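Long-range contacts in SusD homolog (Bacteroides thetaiotaomicron, PDB 4MRU), which probably binds mucin O-glycans at the cell surface, as a SusD-like outer-membrane lipoprotein built on a TPR-like helical scaffold: residues M174-S179 / Y189-Q194; N395-W400 / L412-T417. One frame throughout, in Å; residues are numbered along the deposited sequence.

Contact 1: M174-S179 / Y189-Q194; sequences MTEGNS and YGKLQQ. With EDO (1,2-ethanediol), chain J.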
HETATM    1  N   MSE A 174      19.551 -21.154   7.444  1.00 30.52           N
HETATM    2  CA  MSE A 174      20.065 -20.679   6.176  1.00 33.71           C
HETATM    3  C   MSE A 174      21.509 -21.075   5.976  1.00 31.40           C
HETATM    4  O   MSE A 174      22.304 -21.242   6.922  1.00 25.54           O
HETATM    5  CB  MSE A 174      19.944 -19.176   6.137  1.00 32.43           C
HETATM    6  CG  MSE A 174      20.992 -18.416   6.943  1.00 30.66           C
HETATM    7 SE   MSE A 174      20.179 -16.623   6.894  0.75 41.44          SE
HETATM    8  CE  MSE A 174      21.462 -15.776   8.178  1.00 38.13           C
ATOM      9  N   THR A 175      21.843 -21.243   4.712  1.00 28.92           N
ATOM     10  CA  THR A 175      23.172 -21.571   4.322  1.00 26.91           C
ATOM     11  C   THR A 175      23.549 -20.774   3.083  1.00 28.24           C
ATOM     12  O   THR A 175      22.725 -20.099   2.420  1.00 25.06           O
ATOM     13  CB  THR A 175      23.308 -23.065   3.980  1.00 30.71           C
ATOM     14  OG1 THR A 175      22.695 -23.306   2.707  1.00 31.46           O
ATOM     15  CG2 THR A 175      22.673 -23.985   5.073  1.00 30.94           C
ATOM     16  N   GLU A 176      24.822 -20.883   2.773  1.00 25.99           N
ATOM     17  CA  GLU A 176      25.309 -20.559   1.463  1.00 26.81           C
ATOM     18  C   GLU A 176      24.915 -21.672   0.470  1.00 24.11           C
ATOM     19  O   GLU A 176      24.549 -22.807   0.846  1.00 24.40           O
ATOM     20  CB  GLU A 176      26.822 -20.361   1.563  1.00 30.96           C
ATOM     21  CG  GLU A 176      27.517 -19.950   0.285  1.00 36.01           C
ATOM     22  CD  GLU A 176      26.930 -18.690  -0.303  1.00 34.65           C
ATOM     23  OE1 GLU A 176      27.216 -17.574   0.218  1.00 35.84           O
ATOM     24  OE2 GLU A 176      26.173 -18.824  -1.283  1.00 36.47           O
ATOM     25  N   GLY A 177      24.972 -21.339  -0.800  1.00 24.99           N
ATOM     26  CA  GLY A 177      24.497 -22.231  -1.835  1.00 24.92           C
ATOM     27  C   GLY A 177      22.987 -22.364  -1.840  1.00 25.04           C
ATOM     28  O   GLY A 177      22.279 -21.496  -1.342  1.00 26.58           O
ATOM     29  N   ASN A 178      22.501 -23.457  -2.429  1.00 28.73           N
ATOM     30  CA  ASN A 178      21.063 -23.686  -2.556  1.00 29.29           C
ATOM     31  C   ASN A 178      20.384 -23.958  -1.246  1.00 29.85           C
ATOM     32  O   ASN A 178      20.910 -24.722  -0.428  1.00 24.06           O
ATOM     33  CB  ASN A 178      20.773 -24.910  -3.427  1.00 29.40           C
ATOM     34  CG  ASN A 178      21.065 -24.677  -4.884  1.00 35.19           C
ATOM     35  OD1 ASN A 178      21.253 -23.556  -5.337  1.00 36.30           O
ATOM     36  ND2 ASN A 178      21.121 -25.757  -5.625  1.00 47.73           N
ATOM     37  N   SER A 179      19.183 -23.404  -1.079  1.00 25.36           N
ATOM     38  CA  SER A 179      18.342 -23.699   0.098  1.00 24.21           C
ATOM     39  C   SER A 179      17.395 -24.843  -0.172  1.00 24.21           C
ATOM     40  O   SER A 179      16.823 -25.395   0.740  1.00 27.19           O
ATOM     41  CB  SER A 179      17.509 -22.479   0.462  1.00 22.11           C
ATOM     42  OG  SER A 179      16.579 -22.214  -0.588  1.00 22.87           O
ATOM     43  N   TYR A 189      13.720 -16.584  -5.299  1.00 19.72           N
ATOM     44  CA  TYR A 189      14.280 -17.808  -5.846  1.00 22.15           C
ATOM     45  C   TYR A 189      15.133 -18.536  -4.824  1.00 23.24           C
ATOM     46  O   TYR A 189      16.220 -19.030  -5.105  1.00 21.49           O
ATOM     47  CB  TYR A 189      15.058 -17.470  -7.121  1.00 23.85           C
ATOM     48  CG  TYR A 189      14.147 -16.813  -8.164  1.00 27.63           C
ATOM     49  CD1 TYR A 189      13.350 -17.584  -8.987  1.00 31.69           C
ATOM     50  CD2 TYR A 189      14.059 -15.415  -8.278  1.00 28.56           C
ATOM     51  CE1 TYR A 189      12.510 -16.993  -9.934  1.00 29.63           C
ATOM     52  CE2 TYR A 189      13.226 -14.823  -9.190  1.00 29.36           C
ATOM     53  CZ  TYR A 189      12.454 -15.620 -10.025  1.00 28.57           C
ATOM     54  OH  TYR A 189      11.624 -15.039 -10.946  1.00 29.71           O
ATOM     55  N   GLY A 190      14.621 -18.614  -3.621  1.00 22.21           N
ATOM     56  CA  GLY A 190      15.213 -19.516  -2.616  1.00 22.97           C
ATOM     57  C   GLY A 190      16.284 -18.887  -1.746  1.00 25.02           C
ATOM     58  O   GLY A 190      16.861 -19.570  -0.922  1.00 29.63           O
ATOM     59  N   LYS A 191      16.556 -17.594  -1.902  1.00 22.60           N
ATOM     60  CA  LYS A 191      17.626 -16.948  -1.158  1.00 22.91           C
ATOM     61  C   LYS A 191      17.130 -16.471   0.195  1.00 23.52           C
ATOM     62  O   LYS A 191      16.534 -15.396   0.333  1.00 22.83           O
ATOM     63  CB  LYS A 191      18.236 -15.795  -1.991  1.00 25.46           C
ATOM     64  CG  LYS A 191      19.490 -15.167  -1.393  1.00 25.43           C
ATOM     65  CD  LYS A 191      20.720 -16.014  -1.706  1.00 28.00           C
ATOM     66  CE  LYS A 191      21.960 -15.445  -1.044  1.00 30.19           C
ATOM     67  NZ  LYS A 191      23.045 -16.463  -1.116  1.00 33.44           N
ATOM     68  N   LEU A 192      17.382 -17.288   1.215  1.00 24.15           N
ATOM     69  CA  LEU A 192      16.840 -17.026   2.538  1.00 23.08           C
ATOM     70  C   LEU A 192      17.398 -15.745   3.152  1.00 23.02           C
ATOM     71  O   LEU A 192      16.715 -15.079   3.930  1.00 23.75           O
ATOM     72  CB  LEU A 192      17.122 -18.205   3.452  1.00 22.49           C
ATOM     73  CG  LEU A 192      16.590 -19.570   2.996  1.00 23.81           C
ATOM     74  CD1 LEU A 192      16.754 -20.564   4.127  1.00 26.74           C
ATOM     75  CD2 LEU A 192      15.136 -19.540   2.526  1.00 25.23           C
ATOM     76  N   GLN A 193      18.631 -15.382   2.802  1.00 22.37           N
ATOM     77  CA  GLN A 193      19.237 -14.126   3.247  1.00 22.47           C
ATOM     78  C   GLN A 193      18.404 -12.937   2.822  1.00 19.49           C
ATOM     79  O   GLN A 193      18.201 -11.985   3.569  1.00 19.88           O
ATOM     80  CB  GLN A 193      20.698 -14.017   2.695  1.00 25.50           C
ATOM     81  CG  GLN A 193      21.660 -15.044   3.276  1.00 31.01           C
ATOM     82  CD  GLN A 193      21.429 -16.514   2.827  1.00 32.21           C
ATOM     83  OE1 GLN A 193      20.725 -16.791   1.848  1.00 22.14           O
ATOM     84  NE2 GLN A 193      22.030 -17.456   3.568  1.00 31.74           N
ATOM     85  N   GLN A 194      17.893 -12.985   1.598  1.00 22.42           N
ATOM     86  CA  GLN A 194      17.050 -11.890   1.103  1.00 20.35           C
ATOM     87  C   GLN A 194      15.690 -11.914   1.778  1.00 19.65           C
ATOM     88  O   GLN A 194      15.160 -10.857   2.079  1.00 22.80           O
ATOM     89  CB  GLN A 194      16.918 -11.941  -0.426  1.00 20.80           C
ATOM     90  CG  GLN A 194      18.190 -11.471  -1.123  1.00 23.08           C
ATOM     91  CD  GLN A 194      18.079 -11.607  -2.620  1.00 29.40           C
ATOM     92  OE1 GLN A 194      17.643 -12.647  -3.136  1.00 25.55           O
ATOM     93  NE2 GLN A 194      18.409 -10.549  -3.324  1.00 28.31           N
TER
HETATM   94  C1  EDO J 608       9.225 -16.619 -12.308  1.00 36.78           C
HETATM   95  O1  EDO J 608      10.509 -16.303 -12.811  1.00 42.04           O
HETATM   96  C2  EDO J 608       8.191 -16.005 -13.239  1.00 40.83           C
HETATM   97  O2  EDO J 608       8.639 -16.027 -14.600  1.00 51.60           O
HETATM   98  O   HOH W   1      22.643 -18.981  -0.071  1.00 30.11           O
HETATM   99  O   HOH W   2      19.671 -20.108  -1.493  1.00 36.81           O

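Contact 2: N395-W400 / L412-T417; sequences NITVKW and LERIIT. With EDO (1,2-ethanediol), chain L.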
ATOM      1  N   ASN A 395       1.475  22.619  -0.786  1.00 21.78           N
ATOM      2  CA  ASN A 395       2.583  23.474  -1.202  1.00 24.22           C
ATOM      3  C   ASN A 395       3.948  22.870  -0.856  1.00 24.38           C
ATOM      4  O   ASN A 395       4.957  23.471  -1.139  1.00 23.46           O
ATOM      5  CB  ASN A 395       2.418  24.874  -0.624  1.00 29.36           C
ATOM      6  CG  ASN A 395       2.664  24.935   0.860  1.00 33.05           C
ATOM      7  OD1 ASN A 395       2.837  23.921   1.550  1.00 37.09           O
ATOM      8  ND2 ASN A 395       2.721  26.151   1.363  1.00 44.95           N
ATOM      9  N   ILE A 396       3.962  21.648  -0.345  1.00 19.48           N
ATOM     10  CA  ILE A 396       5.193  20.954   0.031  1.00 20.63           C
ATOM     11  C   ILE A 396       6.181  20.824  -1.133  1.00 17.93           C
ATOM     12  O   ILE A 396       5.844  20.393  -2.222  1.00 22.32           O
ATOM     13  CB  ILE A 396       4.920  19.541   0.639  1.00 20.27           C
ATOM     14  CG1 ILE A 396       6.192  18.928   1.288  1.00 19.56           C
ATOM     15  CG2 ILE A 396       4.339  18.581  -0.391  1.00 19.62           C
ATOM     16  CD1 ILE A 396       6.702  19.693   2.489  1.00 22.05           C
ATOM     17  N   THR A 397       7.423  21.204  -0.874  1.00 20.62           N
ATOM     18  CA  THR A 397       8.482  21.089  -1.869  1.00 18.23           C
ATOM     19  C   THR A 397       9.367  19.927  -1.583  1.00 20.70           C
ATOM     20  O   THR A 397       9.330  19.327  -0.489  1.00 20.27           O
ATOM     21  CB  THR A 397       9.346  22.351  -1.868  1.00 23.46           C
ATOM     22  OG1 THR A 397       9.964  22.468  -0.604  1.00 22.53           O
ATOM     23  CG2 THR A 397       8.508  23.627  -2.132  1.00 25.75           C
ATOM     24  N   VAL A 398      10.213  19.601  -2.546  1.00 17.73           N
ATOM     25  CA  VAL A 398      11.153  18.476  -2.377  1.00 18.98           C
ATOM     26  C   VAL A 398      12.328  18.808  -1.457  1.00 19.77           C
ATOM     27  O   VAL A 398      12.727  17.988  -0.623  1.00 19.36           O
ATOM     28  CB  VAL A 398      11.742  18.008  -3.711  1.00 18.67           C
ATOM     29  CG1 VAL A 398      12.706  16.846  -3.482  1.00 17.84           C
ATOM     30  CG2 VAL A 398      10.632  17.597  -4.677  1.00 22.46           C
ATOM     31  N   LYS A 399      12.846  20.017  -1.576  1.00 18.67           N
ATOM     32  CA  LYS A 399      14.066  20.379  -0.847  1.00 19.83           C
ATOM     33  C   LYS A 399      13.893  20.283   0.686  1.00 18.36           C
ATOM     34  O   LYS A 399      12.987  20.877   1.277  1.00 20.22           O
ATOM     35  CB  LYS A 399      14.544  21.776  -1.259  1.00 20.17           C
ATOM     36  CG  LYS A 399      15.901  22.214  -0.683  1.00 23.21           C
ATOM     37  CD  LYS A 399      16.311  23.583  -1.200  1.00 23.08           C
ATOM     38  CE  LYS A 399      17.704  24.011  -0.757  1.00 24.95           C
ATOM     39  NZ  LYS A 399      17.755  24.145   0.728  1.00 26.69           N
ATOM     40  N   TRP A 400      14.820  19.577   1.314  1.00 18.74           N
ATOM     41  CA  TRP A 400      14.828  19.387   2.786  1.00 21.27           C
ATOM     42  C   TRP A 400      14.844  20.714   3.557  1.00 20.14           C
ATOM     43  O   TRP A 400      15.533  21.663   3.180  1.00 18.18           O
ATOM     44  CB  TRP A 400      16.010  18.492   3.199  1.00 19.21           C
ATOM     45  CG  TRP A 400      16.025  18.127   4.662  1.00 18.64           C
ATOM     46  CD1 TRP A 400      16.749  18.729   5.657  1.00 18.04           C
ATOM     47  CD2 TRP A 400      15.254  17.105   5.287  1.00 15.85           C
ATOM     48  NE1 TRP A 400      16.470  18.139   6.856  1.00 17.65           N
ATOM     49  CE2 TRP A 400      15.574  17.120   6.645  1.00 19.40           C
ATOM     50  CE3 TRP A 400      14.316  16.180   4.824  1.00 17.88           C
ATOM     51  CZ2 TRP A 400      15.002  16.226   7.559  1.00 20.32           C
ATOM     52  CZ3 TRP A 400      13.782  15.249   5.725  1.00 18.05           C
ATOM     53  CH2 TRP A 400      14.122  15.288   7.063  1.00 18.49           C
ATOM     54  N   LEU A 412       8.145  15.735   7.718  1.00 18.04           N
ATOM     55  CA  LEU A 412       7.403  14.483   7.645  1.00 18.52           C
ATOM     56  C   LEU A 412       6.553  14.470   6.356  1.00 19.74           C
ATOM     57  O   LEU A 412       6.512  13.478   5.623  1.00 19.44           O
ATOM     58  CB  LEU A 412       6.522  14.299   8.873  1.00 18.03           C
ATOM     59  CG  LEU A 412       5.606  13.076   8.883  1.00 18.62           C
ATOM     60  CD1 LEU A 412       6.418  11.801   8.865  1.00 19.60           C
ATOM     61  CD2 LEU A 412       4.675  13.104  10.107  1.00 19.36           C
ATOM     62  N   GLU A 413       5.950  15.610   6.068  1.00 16.73           N
ATOM     63  CA  GLU A 413       5.138  15.752   4.883  1.00 18.37           C
ATOM     64  C   GLU A 413       5.946  15.441   3.602  1.00 19.63           C
ATOM     65  O   GLU A 413       5.460  14.698   2.754  1.00 18.30           O
ATOM     66  CB  GLU A 413       4.506  17.144   4.812  1.00 18.93           C
ATOM     67  CG  GLU A 413       3.616  17.335   3.582  1.00 21.18           C
ATOM     68  CD  GLU A 413       2.932  18.665   3.522  1.00 25.43           C
ATOM     69  OE1 GLU A 413       3.266  19.578   4.360  1.00 25.81           O
ATOM     70  OE2 GLU A 413       2.082  18.822   2.590  1.00 25.28           O
ATOM     71  N   ARG A 414       7.163  15.964   3.473  1.00 16.88           N
ATOM     72  CA  ARG A 414       7.973  15.649   2.280  1.00 18.20           C
ATOM     73  C   ARG A 414       8.475  14.187   2.309  1.00 16.89           C
ATOM     74  O   ARG A 414       8.496  13.564   1.267  1.00 18.82           O
ATOM     75  CB  ARG A 414       9.117  16.667   2.029  1.00 22.92           C
ATOM     76  CG  ARG A 414      10.095  16.923   3.143  1.00 21.84           C
ATOM     77  CD  ARG A 414      11.241  17.791   2.626  1.00 22.77           C
ATOM     78  NE  ARG A 414      10.741  19.015   2.019  1.00 20.36           N
ATOM     79  CZ  ARG A 414      10.382  20.104   2.702  1.00 23.51           C
ATOM     80  NH1 ARG A 414      10.445  20.129   4.031  1.00 20.75           N
ATOM     81  NH2 ARG A 414       9.915  21.151   2.071  1.00 20.64           N
ATOM     82  N   ILE A 415       8.850  13.643   3.475  1.00 16.73           N
ATOM     83  CA  ILE A 415       9.249  12.240   3.538  1.00 15.67           C
ATOM     84  C   ILE A 415       8.096  11.365   3.004  1.00 17.41           C
ATOM     85  O   ILE A 415       8.279  10.527   2.151  1.00 15.96           O
ATOM     86  CB  ILE A 415       9.629  11.813   4.959  1.00 18.77           C
ATOM     87  CG1 ILE A 415      10.934  12.496   5.394  1.00 20.22           C
ATOM     88  CG2 ILE A 415       9.718  10.288   5.057  1.00 20.50           C
ATOM     89  CD1 ILE A 415      11.227  12.366   6.852  1.00 18.12           C
ATOM     90  N   ILE A 416       6.884  11.601   3.473  1.00 16.15           N
ATOM     91  CA  ILE A 416       5.780  10.754   3.112  1.00 16.55           C
ATOM     92  C   ILE A 416       5.340  11.030   1.680  1.00 15.71           C
ATOM     93  O   ILE A 416       4.967  10.104   0.913  1.00 18.01           O
ATOM     94  CB  ILE A 416       4.591  10.950   4.080  1.00 15.56           C
ATOM     95  CG1 ILE A 416       4.937  10.532   5.521  1.00 18.24           C
ATOM     96  CG2 ILE A 416       3.381  10.164   3.587  1.00 17.72           C
ATOM     97  CD1 ILE A 416       5.353   9.080   5.729  1.00 20.14           C
ATOM     98  N   THR A 417       5.398  12.284   1.271  1.00 16.04           N
ATOM     99  CA  THR A 417       5.068  12.620  -0.140  1.00 15.77           C
ATOM    100  C   THR A 417       6.008  11.911  -1.105  1.00 17.43           C
ATOM    101  O   THR A 417       5.580  11.304  -2.095  1.00 20.07           O
ATOM    102  CB  THR A 417       5.111  14.123  -0.370  1.00 15.78           C
ATOM    103  OG1 THR A 417       4.070  14.737   0.395  1.00 19.24           O
ATOM    104  CG2 THR A 417       4.877  14.468  -1.840  1.00 15.22           C
TER
HETATM  105  C1  EDO L 610      14.582  25.993   1.774  1.00 35.75           C
HETATM  106  O1  EDO L 610      15.238  24.782   2.226  1.00 29.28           O
HETATM  107  C2  EDO L 610      15.543  27.144   1.481  1.00 42.79           C
HETATM  108  O2  EDO L 610      16.590  26.783   0.554  1.00 36.47           O
HETATM  109  O   HOH W   3       1.406  21.463   1.944  1.00 27.24           O
HETATM  110  O   HOH W   4       3.469  22.202   3.910  1.00 37.69           O

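Contact 1: M174-S179 / Y189-Q194
The flat carboxamide of Q193 reaches T175 through NE2, which donates to T175 O over 3.0 Å, the oxygen tilted 22° out of the amide plane. The nitrogen stands above the T175 carbonyl plane, away from a lone pair, and the N-H is moderately bent, at 147°. The same NE2 also lies 3.7 Å from CG of M174, a selenomethionine. A bend at chi2 (70°) swings the Q193 amide back toward the loop, and glutamine is long enough to reach a backbone carbonyl from the first turn of a helix. The ring of Y189 points away from the 174-179 loop; its OH shares a short hydrogen bond with O1 of an ethanediol near the ring plane, and the ring itself meets that of H242.

The contact lies in the connection between helix 152-173 and helix 192-209 of the TPR-like fold, with K191 at the N-cap position of the second. S179 OG donates to G190 O, 2.7 Å away, in the carbonyl plane and on a lone pair; the small hydroxyl also accepts from F181 N. G190, with positive phi, has no CB, which leaves room for S179 OG and avoids pressing on the carbonyl O of Y189. L192 turns its CD1 against M174 CA at 3.9 Å, and its CG lies beside S179 CB, giving the otherwise polar loop an apolar footing. E176 folds back so that OE2 accepts from G177 N, and the same oxygen forms a long salt bridge with K191 NZ at 3.9 Å. One water, accepting from K191 NZ at 2.8 Å, also lies within hydrogen-bonding distance of T175 O and G177 O.

Contact 2: N395-W400 / L412-T417
T397 O is gripped by two nitrogens of R414: NE at 2.9 Å and, more weakly, NH2. The same NH2 donates to T397 OG1 at 3.0 Å, nearly in the guanidinium plane, so the arginine holds T397 side-on. Here a loop of the TPR-like SusD fold is fastened to helix 408-423, which follows it in the chain. Arginine suits the place because its N-H groups can bind a backbone carbonyl and a hydroxyl of the same residue at once; a bend at chi3 (55°) turns the guanidinium back so that NE and NH2 both face T397, and E410 and N411 engage its NH1. I396 CD1 packs over one guanidinium face, 3.6 Å from NH2, while K399 O lies over the opposite face. The branched I396 also slides along E413, CB to OE2 3.5 Å, and the carboxylate of E413 turns to two waters that lead to N395 N and OD1. W400 offers the edge of its ring to I415, and Y352 meets the indole as well. Within the helix, T417 OG1 and T417 N reach E413 O from opposite faces of its plane, the hydroxyl at 2.7 Å.

Overall arrangement
Contact 1 and contact 2 follow one another along the chain and do not touch: their centres are 38 Å apart and their nearest atoms about 22 Å. Both join a loop to the helix that follows it, but at different depths. Contact 1 is partly buried, with its centre 27 Å from that of the chain, whereas contact 2 lies 19 Å from it and is largely buried. Only contact 2 comes near the metal: the side chain of K399 is about 5 Å from a bound magnesium ion and about 4 Å from that of N373, which is seen to bind magnesium in a structure of this protein. Contact 1 lies away from the annotated site. Each contact also carries an ethanediol, probably from the crystallisation liquor.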